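Long-range contacts in putative lipoprotein (Bacteroides thetaiotaomicron, PDB 4Q1Z), which is of unknown function, a putative lipoprotein of the DUF4876 family built from two domains and probably carried on the bacterial cell envelope: residues V125-Q130 with I198-A203; F223-N228 with P255-S260; R270-E275 with I304-D309. All blocks are in the same frame, centred on the assembly; numbering follows the deposited sequence.

Contact 1: V125-Q130 with I198-A203; sequences VYFRDQ and ISQFAA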
loop_
_atom_site.group_PDB
_atom_site.type_symbol
_atom_site.label_atom_id
_atom_site.label_comp_id
_atom_site.label_asym_id
_atom_site.label_seq_id
_atom_site.Cartn_x
_atom_site.Cartn_y
_atom_site.Cartn_z
ATOM N N VAL A 125 -14.643 25.604 -7.083
ATOM C CA VAL A 125 -14.071 24.421 -6.451
ATOM C C VAL A 125 -12.886 23.975 -7.309
ATOM O O VAL A 125 -12.752 24.428 -8.449
ATOM C CB VAL A 125 -15.120 23.274 -6.217
ATOM C CG1 VAL A 125 -16.333 23.769 -5.430
ATOM C CG2 VAL A 125 -15.545 22.567 -7.513
ATOM N N TYR A 126 -12.029 23.124 -6.756
ATOM C CA TYR A 126 -10.892 22.511 -7.440
ATOM C C TYR A 126 -10.885 21.025 -7.076
ATOM O O TYR A 126 -10.638 20.699 -5.918
ATOM C CB TYR A 126 -9.552 23.195 -7.072
ATOM C CG TYR A 126 -8.397 22.792 -7.973
ATOM C CD1 TYR A 126 -8.292 23.287 -9.271
ATOM C CD2 TYR A 126 -7.392 21.938 -7.519
ATOM C CE1 TYR A 126 -7.235 22.922 -10.105
ATOM C CE2 TYR A 126 -6.337 21.552 -8.352
ATOM C CZ TYR A 126 -6.251 22.067 -9.641
ATOM O OH TYR A 126 -5.203 21.747 -10.477
ATOM N N PHE A 127 -11.223 20.136 -8.027
ATOM C CA PHE A 127 -11.248 18.702 -7.754
ATOM C C PHE A 127 -10.077 17.980 -8.468
ATOM O O PHE A 127 -10.077 16.741 -8.527
ATOM C CB PHE A 127 -12.621 18.085 -8.180
ATOM C CG PHE A 127 -13.021 18.340 -9.617
ATOM C CD1 PHE A 127 -12.286 17.797 -10.672
ATOM C CD2 PHE A 127 -14.082 19.182 -9.918
ATOM C CE1 PHE A 127 -12.609 18.092 -11.993
ATOM C CE2 PHE A 127 -14.393 19.491 -11.245
ATOM C CZ PHE A 127 -13.663 18.937 -12.268
ATOM N N ARG A 128 -9.106 18.738 -9.046
ATOM C CA ARG A 128 -8.028 18.096 -9.838
ATOM C C ARG A 128 -6.732 17.838 -9.053
ATOM O O ARG A 128 -5.776 17.316 -9.629
ATOM C CB ARG A 128 -7.709 18.886 -11.102
ATOM C CG ARG A 128 -8.923 19.496 -11.752
ATOM C CD ARG A 128 -8.604 20.274 -13.000
ATOM N NE ARG A 128 -9.846 20.627 -13.689
ATOM C CZ ARG A 128 -10.469 19.820 -14.536
ATOM N NH1 ARG A 128 -9.926 18.657 -14.871
ATOM N NH2 ARG A 128 -11.622 20.182 -15.083
ATOM N N ASP A 129 -6.718 18.136 -7.740
ATOM C CA ASP A 129 -5.534 17.916 -6.902
ATOM C C ASP A 129 -5.461 16.457 -6.318
ATOM O O ASP A 129 -4.503 16.140 -5.613
ATOM C CB ASP A 129 -5.434 18.986 -5.786
ATOM C CG ASP A 129 -6.699 19.259 -4.990
ATOM O OD1 ASP A 129 -7.696 18.503 -5.161
ATOM O OD2 ASP A 129 -6.671 20.165 -4.129
ATOM N N GLN A 130 -6.430 15.580 -6.665
ATOM C CA GLN A 130 -6.505 14.179 -6.213
ATOM C C GLN A 130 -5.190 13.401 -6.449
ATOM O O GLN A 130 -4.604 13.503 -7.527
ATOM C CB GLN A 130 -7.650 13.422 -6.927
ATOM C CG GLN A 130 -9.048 13.915 -6.591
ATOM C CD GLN A 130 -10.144 12.990 -7.101
ATOM O OE1 GLN A 130 -10.100 12.454 -8.220
ATOM N NE2 GLN A 130 -11.189 12.829 -6.301
ATOM N N ILE A 198 0.534 8.615 -7.706
ATOM C CA ILE A 198 -0.294 8.706 -8.901
ATOM C C ILE A 198 -1.242 9.860 -8.650
ATOM O O ILE A 198 -1.932 9.870 -7.634
ATOM C CB ILE A 198 -1.045 7.397 -9.295
ATOM C CG1 ILE A 198 -0.211 6.127 -9.030
ATOM C CG2 ILE A 198 -1.485 7.481 -10.740
ATOM C CD1 ILE A 198 -1.045 4.892 -8.802
ATOM N N SER A 199 -1.228 10.852 -9.538
ATOM C CA SER A 199 -2.096 12.023 -9.486
ATOM C C SER A 199 -3.142 11.945 -10.580
ATOM O O SER A 199 -2.889 11.338 -11.617
ATOM C CB SER A 199 -1.278 13.298 -9.655
ATOM O OG SER A 199 -0.745 13.775 -8.432
ATOM N N GLN A 200 -4.314 12.549 -10.364
ATOM C CA GLN A 200 -5.348 12.656 -11.399
ATOM C C GLN A 200 -4.761 13.517 -12.531
ATOM O O GLN A 200 -4.824 13.144 -13.699
ATOM C CB GLN A 200 -6.634 13.291 -10.815
ATOM C CG GLN A 200 -7.674 13.636 -11.860
ATOM C CD GLN A 200 -8.630 14.726 -11.444
ATOM O OE1 GLN A 200 -8.699 15.780 -12.080
ATOM N NE2 GLN A 200 -9.456 14.471 -10.434
ATOM N N PHE A 201 -4.138 14.650 -12.139
ATOM C CA PHE A 201 -3.514 15.666 -12.979
ATOM C C PHE A 201 -2.207 16.047 -12.314
ATOM O O PHE A 201 -2.214 16.783 -11.332
ATOM C CB PHE A 201 -4.492 16.858 -13.123
ATOM C CG PHE A 201 -4.008 18.118 -13.810
ATOM C CD1 PHE A 201 -3.374 18.056 -15.044
ATOM C CD2 PHE A 201 -4.283 19.371 -13.270
ATOM C CE1 PHE A 201 -2.944 19.223 -15.678
ATOM C CE2 PHE A 201 -3.867 20.533 -13.909
ATOM C CZ PHE A 201 -3.222 20.455 -15.121
ATOM N N ALA A 202 -1.090 15.472 -12.770
ATOM C CA ALA A 202 0.201 15.702 -12.102
ATOM C C ALA A 202 0.809 17.078 -12.452
ATOM O O ALA A 202 1.826 17.149 -13.137
ATOM C CB ALA A 202 1.173 14.574 -12.419
ATOM N N ALA A 203 0.209 18.162 -11.917
ATOM C CA ALA A 203 0.676 19.526 -12.154
ATOM C C ALA A 203 0.814 20.346 -10.865
ATOM O O ALA A 203 0.344 19.931 -9.800
ATOM C CB ALA A 203 -0.273 20.243 -13.109
HETATM O O HOH W 1 -4.087 15.302 -9.395
HETATM O O HOH W 2 -1.581 16.033 -7.527
#
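The side-chain amide of Gln200 reaches into the loop 127-130 and supplies most of the polar contact. Its NE2 meets Gln130 OE1 at 3.1 Å, with the acceptor in the plane of the Gln200 amide but the donor above the Gln130 carbonyl plane, the two amides being turned 75° apart; Gln130 NE2 is held by Tyr115 O. The same Gln200 NE2 makes a weak, bent bond to Phe127 O at 3.0 Å. CG of Gln200 stands opposite its own backbone N (chi1 171°) and the chain beyond is extended, which carries the amide across. Shortened to alanine, this side chain would be likely to leave Phe127 O and Gln130 OE1 without their shared donor and a gap beside Arg128. Backbone bonding adds Gln200 N to Gln130 O, 3.0 Å and nearly straight at 170°. Water 1 sits 2.6 Å from both Arg128 O and Gln130 O and accepts from Phe201 N, linking the two segments. Packing is lighter: Gln200 OE1 lies 3.4 Å from Arg128 CB, and Tyr126 OH, bonded to His205, meets the Phe201 ring edge at CD2, 3.8 Å away. The contact joins the loop leading into strand 131-136 to the end of strand 195-199, its neighbour in the large mixed sheet.

Contact 2: F223-N228 with P255-S260; sequences FEFNMN and PQYLTS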
loop_
_atom_site.group_PDB
_atom_site.type_symbol
_atom_site.label_atom_id
_atom_site.label_comp_id
_atom_site.label_asym_id
_atom_site.label_seq_id
_atom_site.Cartn_x
_atom_site.Cartn_y
_atom_site.Cartn_z
ATOM N N PHE A 223 3.532 8.985 -11.551
ATOM C CA PHE A 223 2.484 8.660 -12.513
ATOM C C PHE A 223 1.302 9.620 -12.444
ATOM O O PHE A 223 1.155 10.381 -11.487
ATOM C CB PHE A 223 1.990 7.208 -12.317
ATOM C CG PHE A 223 2.914 6.196 -12.942
ATOM C CD1 PHE A 223 4.048 5.760 -12.271
ATOM C CD2 PHE A 223 2.706 5.756 -14.242
ATOM C CE1 PHE A 223 4.942 4.877 -12.879
ATOM C CE2 PHE A 223 3.608 4.895 -14.855
ATOM C CZ PHE A 223 4.710 4.443 -14.166
ATOM N N GLU A 224 0.482 9.601 -13.502
ATOM C CA GLU A 224 -0.746 10.367 -13.609
ATOM C C GLU A 224 -1.755 9.626 -14.445
ATOM O O GLU A 224 -1.378 8.824 -15.279
ATOM C CB GLU A 224 -0.514 11.770 -14.158
ATOM C CG GLU A 224 -0.023 11.840 -15.587
ATOM C CD GLU A 224 -0.081 13.233 -16.161
ATOM O OE1 GLU A 224 -0.687 14.119 -15.520
ATOM O OE2 GLU A 224 0.499 13.445 -17.248
ATOM N N PHE A 225 -3.045 9.870 -14.178
ATOM C CA PHE A 225 -4.180 9.308 -14.906
ATOM C C PHE A 225 -4.572 10.264 -16.038
ATOM O O PHE A 225 -5.650 10.866 -15.981
ATOM C CB PHE A 225 -5.359 9.091 -13.956
ATOM C CG PHE A 225 -5.141 8.090 -12.855
ATOM C CD1 PHE A 225 -5.195 6.723 -13.115
ATOM C CD2 PHE A 225 -4.993 8.507 -11.536
ATOM C CE1 PHE A 225 -5.041 5.787 -12.084
ATOM C CE2 PHE A 225 -4.860 7.566 -10.495
ATOM C CZ PHE A 225 -4.874 6.210 -10.783
ATOM N N ASN A 226 -3.688 10.450 -17.035
ATOM C CA ASN A 226 -3.963 11.364 -18.146
ATOM C C ASN A 226 -5.120 10.838 -19.045
ATOM O O ASN A 226 -5.169 9.658 -19.379
ATOM C CB ASN A 226 -2.694 11.587 -18.964
ATOM C CG ASN A 226 -2.828 12.474 -20.160
ATOM O OD1 ASN A 226 -3.516 13.495 -20.150
ATOM N ND2 ASN A 226 -2.117 12.126 -21.211
HETATM N N MSE A 227 -6.057 11.716 -19.407
HETATM C CA MSE A 227 -7.180 11.357 -20.270
HETATM C C MSE A 227 -7.275 12.364 -21.430
HETATM O O MSE A 227 -8.308 12.459 -22.116
HETATM C CB MSE A 227 -8.495 11.279 -19.468
HETATM C CG MSE A 227 -8.460 10.182 -18.410
HETATM SE SE MSE A 227 -10.137 9.824 -17.568
HETATM C CE MSE A 227 -11.027 8.876 -19.013
ATOM N N ASN A 228 -6.169 13.104 -21.626
ATOM C CA ASN A 228 -5.935 14.115 -22.662
ATOM C C ASN A 228 -7.021 15.177 -22.656
ATOM O O ASN A 228 -7.706 15.409 -23.657
ATOM C CB ASN A 228 -5.745 13.478 -24.053
ATOM C CG ASN A 228 -4.661 12.411 -24.062
ATOM O OD1 ASN A 228 -3.467 12.686 -23.822
ATOM N ND2 ASN A 228 -5.078 11.157 -24.246
ATOM N N PRO A 255 -13.753 13.460 -19.165
ATOM C CA PRO A 255 -12.476 14.191 -19.379
ATOM C C PRO A 255 -11.377 13.984 -18.324
ATOM O O PRO A 255 -10.206 14.148 -18.662
ATOM C CB PRO A 255 -12.893 15.667 -19.398
ATOM C CG PRO A 255 -14.297 15.717 -18.917
ATOM C CD PRO A 255 -14.796 14.342 -18.598
ATOM N N GLN A 256 -11.733 13.685 -17.055
ATOM C CA GLN A 256 -10.776 13.468 -15.940
ATOM C C GLN A 256 -11.172 12.254 -15.240
ATOM O O GLN A 256 -12.331 11.879 -15.317
ATOM C CB GLN A 256 -10.730 14.604 -14.866
ATOM C CG GLN A 256 -11.108 16.006 -15.275
ATOM C CD GLN A 256 -12.567 16.299 -15.459
ATOM O OE1 GLN A 256 -13.444 15.707 -14.820
ATOM N NE2 GLN A 256 -12.841 17.269 -16.339
ATOM N N TYR A 257 -10.228 11.665 -14.478
ATOM C CA TYR A 257 -10.476 10.522 -13.647
ATOM C C TYR A 257 -10.745 11.102 -12.288
ATOM O O TYR A 257 -9.844 11.271 -11.452
ATOM C CB TYR A 257 -9.308 9.513 -13.697
ATOM C CG TYR A 257 -9.548 8.286 -12.835
ATOM C CD1 TYR A 257 -10.764 7.601 -12.882
ATOM C CD2 TYR A 257 -8.568 7.819 -11.965
ATOM C CE1 TYR A 257 -11.008 6.503 -12.061
ATOM C CE2 TYR A 257 -8.786 6.700 -11.167
ATOM C CZ TYR A 257 -10.011 6.047 -11.217
ATOM O OH TYR A 257 -10.245 4.953 -10.435
ATOM N N LEU A 258 -12.003 11.504 -12.094
ATOM C CA LEU A 258 -12.423 12.084 -10.833
ATOM C C LEU A 258 -13.141 11.027 -10.034
ATOM O O LEU A 258 -14.267 10.664 -10.371
ATOM C CB LEU A 258 -13.295 13.353 -11.045
ATOM C CG LEU A 258 -13.936 13.980 -9.799
ATOM C CD1 LEU A 258 -12.902 14.606 -8.872
ATOM C CD2 LEU A 258 -14.977 14.965 -10.175
ATOM N N THR A 259 -12.492 10.520 -8.980
ATOM C CA THR A 259 -13.117 9.595 -8.037
ATOM C C THR A 259 -14.013 10.476 -7.087
ATOM O O THR A 259 -13.850 11.690 -7.040
ATOM C CB THR A 259 -12.067 8.689 -7.355
ATOM O OG1 THR A 259 -11.168 9.432 -6.530
ATOM C CG2 THR A 259 -11.281 7.859 -8.355
ATOM N N SER A 260 -15.006 9.882 -6.415
ATOM C CA SER A 260 -15.941 10.591 -5.524
ATOM C C SER A 260 -15.232 11.528 -4.522
ATOM O O SER A 260 -14.371 11.081 -3.750
ATOM C CB SER A 260 -16.803 9.587 -4.762
ATOM O OG SER A 260 -18.002 10.180 -4.300
HETATM O O HOH W 3 -7.482 12.402 -15.117
HETATM O O HOH W 4 -7.516 13.990 -17.614
#
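Tyr257 turns an edge of its ring against the face of Phe225, a T-shaped pair with centroids 4.8 Å apart and planes at 64°. The CD2-CE2 side of the tyrosine does the touching: CD2 stands over the phenylalanine ring, displaced toward its rim, and comes within 3.6 Å of Phe225 CG. Both rings leave their backbones toward the opposing segment, the tyrosine with CG anti to its N (chi1 -180°), the phenylalanine with CG anti to its carbonyl carbon, and their CB atoms are 4.0 Å apart at the base of the pair. Trp179 meets both rings and Phe149 meets Phe225; the polar end of Tyr257 is bonded to Asn151.

The selenomethionine at Met227 packs next to the ring pair. Its chain runs extended through CG and then bends at the selenium (chi3 74°), which lies against the backbone between Gln256 and Tyr257, 3.5 Å from Gln256 C, and also packs on Tyr257 CB. Nearer the main chain, Met227 CB approaches Pro255 O.

Two waters fill in for direct backbone bonds. Water 3 donates to Phe225 O and accepts from Tyr257 N at 2.9 Å; water 4 donates to Pro255 O and takes a weak bond from Met227 N. Phe225, Tyr257, Trp179 and Phe149 thus form an aromatic cluster beside the mixed beta-sheet that contains strand 223-224, where the loop before strand 265-269 lies beside the chain leaving that short strand.

Contact 3: R270-E275 with I304-D309; sequences RVPEGE and IKYVLD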
loop_
_atom_site.group_PDB
_atom_site.type_symbol
_atom_site.label_atom_id
_atom_site.label_comp_id
_atom_site.label_asym_id
_atom_site.label_seq_id
_atom_site.Cartn_x
_atom_site.Cartn_y
_atom_site.Cartn_z
ATOM N N ARG A 270 -2.797 -7.403 -8.201
ATOM C CA ARG A 270 -1.843 -8.084 -9.076
ATOM C C ARG A 270 -2.448 -9.367 -9.643
ATOM O O ARG A 270 -3.030 -10.164 -8.918
ATOM C CB ARG A 270 -0.538 -8.394 -8.303
ATOM C CG ARG A 270 0.679 -8.627 -9.197
ATOM C CD ARG A 270 1.855 -9.198 -8.420
ATOM N NE ARG A 270 3.105 -9.122 -9.181
ATOM C CZ ARG A 270 3.546 -10.064 -10.012
ATOM N NH1 ARG A 270 2.843 -11.175 -10.204
ATOM N NH2 ARG A 270 4.693 -9.904 -10.659
ATOM N N VAL A 271 -2.318 -9.556 -10.949
ATOM C CA VAL A 271 -2.814 -10.759 -11.630
ATOM C C VAL A 271 -1.587 -11.669 -11.751
ATOM O O VAL A 271 -0.573 -11.233 -12.296
ATOM C CB VAL A 271 -3.531 -10.486 -12.991
ATOM C CG1 VAL A 271 -3.915 -11.790 -13.686
ATOM C CG2 VAL A 271 -4.770 -9.625 -12.789
ATOM N N PRO A 272 -1.622 -12.896 -11.192
ATOM C CA PRO A 272 -0.431 -13.768 -11.247
ATOM C C PRO A 272 0.007 -14.141 -12.660
ATOM O O PRO A 272 -0.825 -14.366 -13.543
ATOM C CB PRO A 272 -0.861 -15.030 -10.479
ATOM C CG PRO A 272 -2.044 -14.643 -9.711
ATOM C CD PRO A 272 -2.729 -13.563 -10.488
ATOM N N GLU A 273 1.337 -14.197 -12.854
ATOM C CA GLU A 273 1.978 -14.588 -14.109
ATOM C C GLU A 273 1.495 -16.011 -14.444
ATOM O O GLU A 273 1.644 -16.931 -13.627
ATOM C CB GLU A 273 3.521 -14.483 -13.984
ATOM C CG GLU A 273 4.323 -14.925 -15.207
ATOM C CD GLU A 273 4.090 -14.189 -16.516
ATOM O OE1 GLU A 273 4.176 -12.939 -16.530
ATOM O OE2 GLU A 273 3.874 -14.873 -17.544
ATOM N N GLY A 274 0.826 -16.134 -15.587
ATOM C CA GLY A 274 0.229 -17.390 -16.029
ATOM C C GLY A 274 -1.282 -17.303 -16.037
ATOM O O GLY A 274 -1.914 -17.733 -17.010
ATOM N N GLU A 275 -1.868 -16.717 -14.955
ATOM C CA GLU A 275 -3.312 -16.510 -14.835
ATOM C C GLU A 275 -3.754 -15.411 -15.774
ATOM O O GLU A 275 -3.019 -14.450 -15.977
ATOM C CB GLU A 275 -3.727 -16.174 -13.397
ATOM C CG GLU A 275 -3.941 -17.406 -12.532
ATOM C CD GLU A 275 -4.821 -17.200 -11.311
ATOM O OE1 GLU A 275 -6.053 -17.029 -11.476
ATOM O OE2 GLU A 275 -4.283 -17.283 -10.184
ATOM N N ILE A 304 -11.023 -10.938 -5.446
ATOM C CA ILE A 304 -10.621 -10.563 -4.083
ATOM C C ILE A 304 -9.214 -11.158 -3.743
ATOM O O ILE A 304 -8.414 -10.509 -3.069
ATOM C CB ILE A 304 -11.737 -11.038 -3.098
ATOM C CG1 ILE A 304 -12.875 -9.998 -3.029
ATOM C CG2 ILE A 304 -11.212 -11.396 -1.712
ATOM C CD1 ILE A 304 -14.229 -10.565 -2.486
ATOM N N LYS A 305 -8.914 -12.349 -4.268
ATOM C CA LYS A 305 -7.651 -13.053 -4.038
ATOM C C LYS A 305 -6.447 -12.334 -4.707
ATOM O O LYS A 305 -5.301 -12.650 -4.377
ATOM C CB LYS A 305 -7.752 -14.525 -4.506
ATOM C CG LYS A 305 -8.024 -14.737 -6.004
ATOM C CD LYS A 305 -7.683 -16.163 -6.448
ATOM C CE LYS A 305 -8.153 -16.467 -7.849
ATOM N NZ LYS A 305 -7.722 -17.814 -8.326
ATOM N N TYR A 306 -6.707 -11.394 -5.649
ATOM C CA TYR A 306 -5.649 -10.659 -6.352
ATOM C C TYR A 306 -5.292 -9.337 -5.665
ATOM O O TYR A 306 -4.253 -8.748 -5.969
ATOM C CB TYR A 306 -6.101 -10.322 -7.777
ATOM C CG TYR A 306 -6.165 -11.431 -8.818
ATOM C CD1 TYR A 306 -5.729 -12.722 -8.530
ATOM C CD2 TYR A 306 -6.675 -11.185 -10.092
ATOM C CE1 TYR A 306 -5.835 -13.744 -9.472
ATOM C CE2 TYR A 306 -6.746 -12.193 -11.054
ATOM C CZ TYR A 306 -6.317 -13.464 -10.744
ATOM O OH TYR A 306 -6.402 -14.429 -11.712
ATOM N N VAL A 307 -6.160 -8.862 -4.764
ATOM C CA VAL A 307 -6.038 -7.571 -4.123
ATOM C C VAL A 307 -4.840 -7.516 -3.120
ATOM O O VAL A 307 -4.738 -8.311 -2.196
ATOM C CB VAL A 307 -7.388 -7.114 -3.494
ATOM C CG1 VAL A 307 -7.269 -5.729 -2.873
ATOM C CG2 VAL A 307 -8.492 -7.106 -4.545
ATOM N N LEU A 308 -3.959 -6.518 -3.338
ATOM C CA LEU A 308 -2.770 -6.182 -2.553
ATOM C C LEU A 308 -3.146 -5.213 -1.413
ATOM O O LEU A 308 -2.657 -5.384 -0.286
ATOM C CB LEU A 308 -1.703 -5.566 -3.479
ATOM C CG LEU A 308 -1.003 -6.515 -4.447
ATOM C CD1 LEU A 308 -0.118 -5.766 -5.387
ATOM C CD2 LEU A 308 -0.174 -7.538 -3.711
ATOM N N ASP A 309 -4.028 -4.202 -1.706
ATOM C CA ASP A 309 -4.558 -3.275 -0.701
ATOM C C ASP A 309 -5.895 -2.680 -1.159
ATOM O O ASP A 309 -6.085 -2.435 -2.347
ATOM C CB ASP A 309 -3.553 -2.149 -0.323
ATOM C CG ASP A 309 -3.842 -1.377 0.991
ATOM O OD1 ASP A 309 -4.478 -1.946 1.900
ATOM O OD2 ASP A 309 -3.342 -0.251 1.137
#
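A 3-10 turn at 304-306, leading into edge strand 307-312, presents Tyr306 to the loop 270-275 that leaves the neighbouring antiparallel strand 265-269. From that loop, Val271 and Pro272 lie against the tyrosine ring. Val271 CA makes a CH-pi contact over a face, 4.2 Å from the centroid and 13° off the ring normal, while Pro272 CD reaches over the same ring to CE1 at 3.3 Å, the proline crossing the tyrosine at about a right angle. Val271 CG2 touches the CD2-CE2 side, 3.7 Å from Tyr306 CD2; with CG1 anti to the backbone N (chi1 175°), both methyls of the valine come within contact distance of the ring.

The two segments are also tied directly through the backbone, Arg270 N donating to Tyr306 O at 3.0 Å. This bond carries the pairing of 265-269 with 307-312 one step beyond the strand, next to a classic beta bulge in which Leu308 and Asp309 both face Ile268. The chain turns a corner at Leu308, whose CD1 touches Arg270 CB at 3.9 Å in one of the two modelled conformers of the arginine.

At the far end of the ring, Tyr306 OH donates to Glu275 OE1 at 2.6 Å. The carboxylate oxygen lies near the ring plane, at its edge, but the hydroxyl approaches it from well above the carboxylate plane, 74° out of it. Glu275 is brought back by the turn through Gly274, whose backbone angles would jam a side chain against the preceding carbonyl. Lys305 NZ stands 3.7 Å from the same Glu275 OE1, a long salt bridge, and also bonds a triethylene glycol molecule probably left from crystallisation.

All three contacts reach the same large mixed sheet, but only contacts 1 and 2 touch, their centres 8 Å apart. Strands 195-199 and 223-224 lie side by side there, linked by a probable hydrogen bond of 3.0 Å from Phe225 N to Ser199 O. A second probable bond, 3.0 Å from Gln130 NE2 to Thr259 O, joins the two loops, and Gln200 CG packs against Tyr257 O. Contact 3 stands apart at edge strand 307-312, its centre 28 Å from that of contact 1 and 24 Å from that of contact 2, with nearest atoms about 11 and 12 Å away. The function is unknown, so none of the three can be tied to an activity.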